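Local structure of heme-binding protein A / AI-2 binding protein A (Helicobacter pylori SS1, 6OFQ) at residues A[374-379]-A[420-425]; A[311-315]-A[494-499]; A[211-215]-A[227-233]. The protein binds the peptide STSA and, as a periplasmic binding protein, probably delivers short peptides to an ABC transporter for uptake. One frame throughout, in Å; residues are numbered along the deposited sequence.

Contact 1 (A[374-379]-A[420-425]); sequences KTTIFT and EHEMAF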
loop_
_atom_site.group_PDB
_atom_site.type_symbol
_atom_site.label_atom_id
_atom_site.label_comp_id
_atom_site.label_asym_id
_atom_site.label_seq_id
_atom_site.Cartn_x
_atom_site.Cartn_y
_atom_site.Cartn_z
ATOM N N LYS A 374 7.867 20.323 23.947
ATOM C CA LYS A 374 8.462 20.346 22.624
ATOM C C LYS A 374 8.422 18.942 22.001
ATOM O O LYS A 374 8.632 17.943 22.681
ATOM C CB LYS A 374 9.907 20.846 22.693
ATOM C CG LYS A 374 9.942 22.267 23.241
ATOM C CD LYS A 374 11.318 22.922 23.321
ATOM C CE LYS A 374 11.016 24.391 23.623
ATOM N NZ LYS A 374 12.147 25.269 24.036
ATOM N N THR A 375 8.199 18.910 20.690
ATOM C CA THR A 375 8.181 17.659 19.932
ATOM C C THR A 375 8.565 17.888 18.478
ATOM O O THR A 375 8.896 19.041 18.121
ATOM C CB THR A 375 6.808 17.003 20.098
ATOM O OG1 THR A 375 6.860 15.663 19.597
ATOM C CG2 THR A 375 5.728 17.743 19.349
ATOM N N THR A 376 8.535 16.833 17.666
ATOM C CA THR A 376 9.001 16.886 16.305
ATOM C C THR A 376 7.952 16.168 15.477
ATOM O O THR A 376 7.299 15.232 15.971
ATOM C CB THR A 376 10.346 16.193 16.184
ATOM O OG1 THR A 376 11.316 16.969 16.905
ATOM C CG2 THR A 376 10.833 16.103 14.777
ATOM N N ILE A 377 7.695 16.654 14.282
ATOM C CA ILE A 377 6.876 15.943 13.302
ATOM C C ILE A 377 7.763 15.641 12.125
ATOM O O ILE A 377 8.517 16.489 11.631
ATOM C CB ILE A 377 5.638 16.739 12.889
ATOM C CG1 ILE A 377 4.697 15.871 12.029
ATOM C CG2 ILE A 377 5.931 18.026 12.146
ATOM C CD1 ILE A 377 3.339 16.493 11.855
ATOM N N PHE A 378 7.662 14.434 11.582
ATOM C CA PHE A 378 8.315 14.072 10.340
ATOM C C PHE A 378 7.326 14.265 9.211
ATOM O O PHE A 378 6.141 13.909 9.390
ATOM C CB PHE A 378 8.710 12.583 10.289
ATOM C CG PHE A 378 9.928 12.179 11.057
ATOM C CD1 PHE A 378 10.493 13.010 11.987
ATOM C CD2 PHE A 378 10.484 10.926 10.903
ATOM C CE1 PHE A 378 11.649 12.676 12.683
ATOM C CE2 PHE A 378 11.648 10.610 11.565
ATOM C CZ PHE A 378 12.196 11.441 12.491
ATOM N N THR A 379 7.808 14.785 8.086
ATOM C CA THR A 379 7.023 14.858 6.862
ATOM C C THR A 379 7.939 14.512 5.698
ATOM O O THR A 379 9.159 14.406 5.868
ATOM C CB THR A 379 6.436 16.267 6.724
ATOM O OG1 THR A 379 5.525 16.276 5.611
ATOM C CG2 THR A 379 7.482 17.339 6.523
ATOM N N GLU A 420 11.769 6.143 14.680
ATOM C CA GLU A 420 12.540 7.332 14.996
ATOM C C GLU A 420 11.672 8.542 15.308
ATOM O O GLU A 420 12.081 9.485 16.009
ATOM C CB GLU A 420 13.531 7.657 13.873
ATOM C CG GLU A 420 14.600 6.606 13.783
ATOM C CD GLU A 420 15.659 6.886 12.746
ATOM O OE1 GLU A 420 15.721 8.007 12.224
ATOM O OE2 GLU A 420 16.413 5.955 12.425
ATOM N N HIS A 421 10.456 8.559 14.735
ATOM C CA HIS A 421 9.599 9.729 14.877
ATOM C C HIS A 421 8.936 9.760 16.244
ATOM O O HIS A 421 8.768 8.739 16.920
ATOM C CB HIS A 421 8.475 9.647 13.840
ATOM C CG HIS A 421 7.682 8.391 13.874
ATOM N ND1 HIS A 421 8.249 7.187 13.514
ATOM C CD2 HIS A 421 6.427 8.122 14.322
ATOM C CE1 HIS A 421 7.366 6.229 13.707
ATOM N NE2 HIS A 421 6.260 6.760 14.165
ATOM N N GLU A 422 8.414 10.948 16.546
ATOM C CA GLU A 422 7.463 11.189 17.646
ATOM C C GLU A 422 6.089 11.275 17.013
ATOM O O GLU A 422 5.171 10.552 17.389
ATOM C CB GLU A 422 7.836 12.440 18.457
ATOM C CG GLU A 422 9.148 12.340 19.229
ATOM C CD GLU A 422 9.377 13.653 19.936
ATOM O OE1 GLU A 422 8.677 14.069 20.880
ATOM O OE2 GLU A 422 10.306 14.308 19.481
ATOM N N MET A 423 5.889 12.256 16.151
ATOM C CA MET A 423 4.726 12.353 15.265
ATOM C C MET A 423 5.181 12.232 13.799
ATOM O O MET A 423 6.291 12.665 13.431
ATOM C CB MET A 423 4.044 13.700 15.469
ATOM C CG MET A 423 3.744 14.008 16.922
ATOM S SD MET A 423 2.681 15.435 17.181
ATOM C CE MET A 423 3.550 16.638 16.243
ATOM N N ALA A 424 4.328 11.689 12.935
ATOM C CA ALA A 424 4.694 11.599 11.520
ATOM C C ALA A 424 3.391 11.448 10.722
ATOM O O ALA A 424 2.454 10.815 11.212
ATOM C CB ALA A 424 5.567 10.374 11.310
ATOM N N PHE A 425 3.355 12.007 9.536
ATOM C CA PHE A 425 2.250 11.675 8.630
ATOM C C PHE A 425 2.318 10.214 8.191
ATOM O O PHE A 425 3.410 9.682 7.974
ATOM C CB PHE A 425 2.271 12.605 7.421
ATOM C CG PHE A 425 1.910 14.029 7.715
ATOM C CD1 PHE A 425 0.630 14.427 7.959
ATOM C CD2 PHE A 425 2.877 14.965 7.865
ATOM C CE1 PHE A 425 0.284 15.746 8.176
ATOM C CE2 PHE A 425 2.573 16.284 8.120
ATOM C CZ PHE A 425 1.285 16.659 8.313
HETATM O O HOH W 1 9.891 15.636 22.688
HETATM O O HOH W 2 11.353 16.621 19.615
#
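I377 with M423, and then F378 with A424, form parallel bridges that join strand 373-380 to strand 423-429 within a mixed sheet. F378 N donates to M423 O at 2.9 Å and M423 N to T376 O at 3.3 Å, while F425 N reaches F378 O only weakly. Packing is close on both faces of this pairing. On the face carrying I377 and M423, the thioether chain bends at its end (chi3 -53°), which brings CE of M423 to 4.0 Å from both CB of I377 and CG2 of T375. I377 extends its CG1 branch until CD1 lies 3.8 Å from CE2 of F425, and I391 and L395 of helix 386-396 pack over this apolar layer. On the face of F378 and A424, CB of H421 sits over the phenyl ring, 4.0 Å from its centroid in a CH-pi contact; T416 and Y412 of helix 409-417 continue the packing there.

The end of the contact at E422 is wetter. Its side chain runs antiparallel to that of T375, whose OG1 donates to OE1 of E422 at 2.7 Å, arriving from above the carboxylate plane, 76° out of it. A water joins the same OE1 to K374 O, and a second water donates to OE2 while also bonding OG1 of T376. Labour is divided: backbone bonds and hydrocarbon fix the strands, while a carboxylate supplied with a hydroxyl and two donating waters, consistent with an ionised group, binds the loop before strand 423-429 to its partner.

Contact 2 (A[311-315]-A[494-499]); sequences RLAIN and DAPYVP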
loop_
_atom_site.group_PDB
_atom_site.type_symbol
_atom_site.label_atom_id
_atom_site.label_comp_id
_atom_site.label_asym_id
_atom_site.label_seq_id
_atom_site.Cartn_x
_atom_site.Cartn_y
_atom_site.Cartn_z
ATOM N N ARG A 311 -2.722 12.571 23.987
ATOM C CA ARG A 311 -3.243 12.211 22.671
ATOM C C ARG A 311 -4.575 12.855 22.369
ATOM O O ARG A 311 -4.844 13.331 21.248
ATOM C CB ARG A 311 -3.190 10.710 22.446
ATOM C CG ARG A 311 -1.850 10.057 22.595
ATOM C CD ARG A 311 -1.808 8.640 22.086
ATOM N NE ARG A 311 -2.734 7.725 22.732
ATOM C CZ ARG A 311 -2.394 6.835 23.647
ATOM N NH1 ARG A 311 -1.218 6.788 24.228
ATOM N NH2 ARG A 311 -3.357 6.046 24.085
ATOM N N LEU A 312 -5.472 12.728 23.342
ATOM C CA LEU A 312 -6.772 13.319 23.193
ATOM C C LEU A 312 -6.685 14.831 23.022
ATOM O O LEU A 312 -7.390 15.392 22.203
ATOM C CB LEU A 312 -7.692 12.918 24.348
ATOM C CG LEU A 312 -8.095 11.454 24.379
ATOM C CD1 LEU A 312 -8.690 11.110 25.724
ATOM C CD2 LEU A 312 -9.125 11.152 23.309
ATOM N N ALA A 313 -5.804 15.476 23.779
ATOM C CA ALA A 313 -5.683 16.926 23.633
ATOM C C ALA A 313 -5.311 17.315 22.212
ATOM O O ALA A 313 -5.901 18.200 21.598
ATOM C CB ALA A 313 -4.627 17.378 24.623
ATOM N N ILE A 314 -4.346 16.581 21.683
ATOM C CA ILE A 314 -3.851 16.797 20.304
ATOM C C ILE A 314 -4.995 16.551 19.320
ATOM O O ILE A 314 -5.202 17.387 18.424
ATOM C CB ILE A 314 -2.652 15.892 20.000
ATOM C CG1 ILE A 314 -1.414 16.351 20.801
ATOM C CG2 ILE A 314 -2.312 15.862 18.502
ATOM C CD1 ILE A 314 -0.204 15.447 20.774
ATOM N N ASN A 315 -5.806 15.503 19.528
ATOM C CA ASN A 315 -6.986 15.240 18.705
ATOM C C ASN A 315 -7.974 16.390 18.703
ATOM O O ASN A 315 -8.499 16.735 17.649
ATOM C CB ASN A 315 -7.677 13.934 19.088
ATOM C CG ASN A 315 -7.074 12.675 18.421
ATOM O OD1 ASN A 315 -7.709 12.050 17.532
ATOM N ND2 ASN A 315 -5.992 12.159 18.940
ATOM N N ASP A 494 -8.936 4.853 22.675
ATOM C CA ASP A 494 -7.530 4.973 22.999
ATOM C C ASP A 494 -6.770 6.084 22.242
ATOM O O ASP A 494 -5.713 6.527 22.689
ATOM C CB ASP A 494 -6.770 3.641 22.762
ATOM C CG ASP A 494 -7.168 2.525 23.670
ATOM O OD1 ASP A 494 -7.593 2.846 24.795
ATOM O OD2 ASP A 494 -6.919 1.350 23.340
ATOM N N ALA A 495 -7.330 6.517 21.146
ATOM C CA ALA A 495 -6.741 7.603 20.352
ATOM C C ALA A 495 -5.248 7.532 20.134
ATOM O O ALA A 495 -4.509 8.487 20.442
ATOM C CB ALA A 495 -7.142 8.962 20.972
ATOM N N PRO A 496 -4.720 6.406 19.656
ATOM C CA PRO A 496 -3.281 6.283 19.444
ATOM C C PRO A 496 -2.778 6.999 18.218
ATOM O O PRO A 496 -1.699 6.649 17.730
ATOM C CB PRO A 496 -3.093 4.780 19.314
ATOM C CG PRO A 496 -4.320 4.421 18.560
ATOM C CD PRO A 496 -5.409 5.169 19.262
ATOM N N TYR A 497 -3.490 8.017 17.741
ATOM C CA TYR A 497 -3.201 8.654 16.472
ATOM C C TYR A 497 -4.112 9.868 16.319
ATOM O O TYR A 497 -4.983 10.059 17.167
ATOM C CB TYR A 497 -3.425 7.717 15.285
ATOM C CG TYR A 497 -4.791 7.367 14.823
ATOM C CD1 TYR A 497 -5.707 6.748 15.647
ATOM C CD2 TYR A 497 -5.079 7.520 13.485
ATOM C CE1 TYR A 497 -6.959 6.317 15.166
ATOM C CE2 TYR A 497 -6.318 7.172 13.003
ATOM C CZ TYR A 497 -7.182 6.477 13.813
ATOM O OH TYR A 497 -8.423 6.153 13.301
ATOM N N VAL A 498 -3.916 10.680 15.285
ATOM C CA VAL A 498 -4.905 11.672 14.928
ATOM C C VAL A 498 -5.437 11.317 13.528
ATOM O O VAL A 498 -4.722 11.499 12.522
ATOM C CB VAL A 498 -4.349 13.079 14.865
ATOM C CG1 VAL A 498 -5.482 14.028 14.619
ATOM C CG2 VAL A 498 -3.599 13.470 16.134
ATOM N N PRO A 499 -6.675 10.860 13.394
ATOM C CA PRO A 499 -7.268 10.647 12.054
ATOM C C PRO A 499 -7.393 11.982 11.324
ATOM O O PRO A 499 -7.792 12.993 11.931
ATOM C CB PRO A 499 -8.640 10.063 12.328
ATOM C CG PRO A 499 -8.898 10.248 13.749
ATOM C CD PRO A 499 -7.629 10.509 14.470
#
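R311 reaches from its helix to the carbonyl of D494 and holds that single oxygen with two nitrogens, side-on. NH2 of R311 lies 2.8 Å from D494 O in a nearly straight bond, and NE of R311 shares the same oxygen at 3.2 Å; the acceptor sits in the guanidinium plane for both. A weak third bond runs from NE to A495 O, bent to 126° at the hydrogen. The bend in the arginine chain at chi3 (-59°) turns the edge of the group onto these carbonyls. One helical turn later, N315 uses both hydrogens of ND2. One goes from ND2 to Y497 O at 2.9 Å. The other joins ND2 of N315 to R311 O at 2.8 Å; that oxygen also accepts a bond from N315 N, which comes from the opposite face of its plane. This double use fixes the rotation of the amide and places OD1 of N315 3.4 Å from CD of P499.

Apolar atoms fill in around these polar grips. CB of A495 touches CD2 of L312 at 3.8 Å, and CG2 of I314 meets CG2 of V498 at 3.6 Å, the two side chains set nearly perpendicular.

In a second shell, F305 O takes a bond from NH1 of R311 and so helps set the guanidinium, and Y459 OH bonds OD2 of D494, whose backbone O is the arginine's acceptor. A495, with positive phi (44°), ends helix 477-494, so the arginine's charge meets the C-terminal end of that helix, probably a favourable arrangement. Helix 308-317 thus packs against the junction of helix 477-494 and strand 497-510, with L363 of helix 357-366 touching L312 and L296 and L298 of strand 292-298 against V498.

Contact 3 (A[211-215]-A[227-233]); sequences TGPFK and LLKNQDY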
loop_
_atom_site.group_PDB
_atom_site.type_symbol
_atom_site.label_atom_id
_atom_site.label_comp_id
_atom_site.label_asym_id
_atom_site.label_seq_id
_atom_site.Cartn_x
_atom_site.Cartn_y
_atom_site.Cartn_z
ATOM N N THR A 211 6.165 -12.974 -14.396
ATOM C CA THR A 211 5.286 -13.516 -15.419
ATOM C C THR A 211 4.251 -12.552 -15.973
ATOM O O THR A 211 3.461 -12.936 -16.819
ATOM C CB THR A 211 4.529 -14.740 -14.885
ATOM O OG1 THR A 211 3.751 -14.379 -13.745
ATOM C CG2 THR A 211 5.434 -15.883 -14.486
ATOM N N GLY A 212 4.239 -11.321 -15.467
ATOM C CA GLY A 212 3.161 -10.415 -15.773
ATOM C C GLY A 212 3.134 -9.812 -17.144
ATOM O O GLY A 212 4.006 -10.105 -17.981
ATOM N N PRO A 213 2.192 -8.900 -17.365
ATOM C CA PRO A 213 1.931 -8.439 -18.723
ATOM C C PRO A 213 2.981 -7.468 -19.244
ATOM O O PRO A 213 2.915 -7.148 -20.435
ATOM C CB PRO A 213 0.573 -7.768 -18.614
ATOM C CG PRO A 213 0.386 -7.472 -17.165
ATOM C CD PRO A 213 1.130 -8.546 -16.415
ATOM N N PHE A 214 3.804 -6.909 -18.363
ATOM C CA PHE A 214 4.992 -6.141 -18.743
ATOM C C PHE A 214 6.255 -6.720 -18.169
ATOM O O PHE A 214 6.220 -7.339 -17.122
ATOM C CB PHE A 214 4.839 -4.669 -18.306
ATOM C CG PHE A 214 3.679 -3.961 -18.940
ATOM C CD1 PHE A 214 2.441 -3.982 -18.317
ATOM C CD2 PHE A 214 3.805 -3.282 -20.147
ATOM C CE1 PHE A 214 1.371 -3.357 -18.901
ATOM C CE2 PHE A 214 2.744 -2.631 -20.742
ATOM C CZ PHE A 214 1.520 -2.680 -20.102
ATOM N N LYS A 215 7.363 -6.463 -18.867
ATOM C CA LYS A 215 8.652 -6.873 -18.357
ATOM C C LYS A 215 9.543 -5.667 -18.152
ATOM O O LYS A 215 9.310 -4.609 -18.761
ATOM C CB LYS A 215 9.318 -7.901 -19.260
ATOM C CG LYS A 215 9.588 -7.362 -20.644
ATOM C CD LYS A 215 9.965 -8.521 -21.559
ATOM C CE LYS A 215 10.058 -7.988 -22.981
ATOM N NZ LYS A 215 10.526 -9.172 -23.740
ATOM N N LEU A 227 9.119 -0.076 -18.735
ATOM C CA LEU A 227 8.462 -1.378 -18.844
ATOM C C LEU A 227 8.114 -1.610 -20.302
ATOM O O LEU A 227 7.588 -0.699 -20.961
ATOM C CB LEU A 227 7.159 -1.436 -18.024
ATOM C CG LEU A 227 7.373 -1.062 -16.565
ATOM C CD1 LEU A 227 6.008 -0.979 -15.852
ATOM C CD2 LEU A 227 8.328 -1.982 -15.820
ATOM N N LEU A 228 8.300 -2.832 -20.787
ATOM C CA LEU A 228 7.881 -3.202 -22.123
ATOM C C LEU A 228 6.799 -4.264 -22.099
ATOM O O LEU A 228 6.834 -5.144 -21.202
ATOM C CB LEU A 228 9.134 -3.685 -22.870
ATOM C CG LEU A 228 10.278 -2.693 -23.048
ATOM C CD1 LEU A 228 11.541 -3.311 -23.608
ATOM C CD2 LEU A 228 9.739 -1.550 -23.921
ATOM N N LYS A 229 5.919 -4.283 -23.091
ATOM C CA LYS A 229 4.955 -5.338 -23.166
ATOM C C LYS A 229 5.572 -6.706 -23.149
ATOM O O LYS A 229 6.510 -6.984 -23.873
ATOM C CB LYS A 229 4.055 -5.131 -24.379
ATOM C CG LYS A 229 3.031 -6.213 -24.689
ATOM C CD LYS A 229 2.156 -5.754 -25.834
ATOM C CE LYS A 229 1.239 -6.845 -26.283
ATOM N NZ LYS A 229 0.174 -6.400 -27.223
ATOM N N ASN A 230 4.982 -7.608 -22.388
ATOM C CA ASN A 230 5.371 -9.054 -22.442
ATOM C C ASN A 230 4.448 -9.711 -23.455
ATOM O O ASN A 230 3.269 -9.949 -23.231
ATOM C CB ASN A 230 5.146 -9.691 -21.078
ATOM C CG ASN A 230 5.429 -11.182 -21.084
ATOM O OD1 ASN A 230 5.961 -11.668 -22.087
ATOM N ND2 ASN A 230 4.979 -11.890 -20.048
ATOM N N GLN A 231 5.006 -10.009 -24.624
ATOM C CA GLN A 231 4.205 -10.606 -25.697
ATOM C C GLN A 231 3.782 -12.032 -25.401
ATOM O O GLN A 231 2.814 -12.507 -25.995
ATOM C CB GLN A 231 5.088 -10.703 -26.955
ATOM C CG GLN A 231 5.630 -9.399 -27.477
ATOM C CD GLN A 231 4.586 -8.402 -27.943
ATOM O OE1 GLN A 231 3.481 -8.750 -28.354
ATOM N NE2 GLN A 231 4.959 -7.124 -27.779
ATOM N N ASP A 232 4.434 -12.653 -24.441
ATOM C CA ASP A 232 4.115 -14.043 -24.051
ATOM C C ASP A 232 3.238 -14.156 -22.804
ATOM O O ASP A 232 3.050 -15.255 -22.262
ATOM C CB ASP A 232 5.420 -14.802 -23.844
ATOM C CG ASP A 232 6.227 -14.944 -25.160
ATOM O OD1 ASP A 232 5.589 -15.070 -26.221
ATOM O OD2 ASP A 232 7.458 -14.883 -25.113
ATOM N N TYR A 233 2.724 -13.023 -22.323
ATOM C CA TYR A 233 1.844 -13.043 -21.147
ATOM C C TYR A 233 0.733 -14.087 -21.302
ATOM O O TYR A 233 0.061 -14.155 -22.317
ATOM C CB TYR A 233 1.263 -11.618 -20.964
ATOM C CG TYR A 233 0.254 -11.494 -19.849
ATOM C CD1 TYR A 233 0.592 -11.820 -18.519
ATOM C CD2 TYR A 233 -1.002 -10.991 -20.120
ATOM C CE1 TYR A 233 -0.383 -11.657 -17.528
ATOM C CE2 TYR A 233 -1.934 -10.759 -19.119
ATOM C CZ TYR A 233 -1.608 -11.112 -17.833
ATOM O OH TYR A 233 -2.644 -10.934 -16.913
HETATM O O HOH W 3 1.060 -8.315 -22.286
HETATM O O HOH W 4 7.899 -10.154 -24.906
#
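The Y233 ring carries P213 on one face: CB of the proline stands 3.8 Å from the ring centroid, almost on the ring normal, in a CH-pi contact, while CD lies 3.6 Å from CE1 of Y233. At the edge of the same ring, in its plane, is T211 O. The F214 ring instead turns an edge to the carbonyl carbon of L228. These groups flank the open end of a beta hairpin, strands 214-220 and 224-229, in which K215 and L228 form an antiparallel hydrogen-bonded pair, with K215 N 2.7 Å from L228 O, and F214 and K229 a non-hydrogen-bonded one.

Beyond the pair, N230 takes over. Its backbone N donates to P213 O, and with CG anti to the backbone N (chi1 176°) its ND2 reaches G212 O at 2.9 Å, an oxygen that H103 also bonds. One water joins P213 O to N230 O; another links NZ of K215 to Q231 N. The chain then reverses through a type I turn, N230 to Y233, that delivers the tyrosine to the proline. Within it an Asx turn forms: D232 N donates to OD1 of N230 at 3.0 Å, from above the amide plane.

Contacts 1 and 2 reach the same mixed sheet, their centres 14 Å apart, and contact 1 is nested along the chain inside the loop closed by contact 2. Contact 3 lies on the opposite side of the chain's centre, in another sheet, its centre about 41 Å from that of contact 1 and about 46 Å from that of contact 2. All three are largely buried, though contacts 1 and 3 each hold two waters. Their chemistry follows their place: strand pairing between apolar layers in contact 1, side-chain donors of one helix meeting backbone carbonyls where another helix gives way to a strand in contact 2, and hairpin bonding with a turn in contact 3. F305 borders contacts 1 and 2.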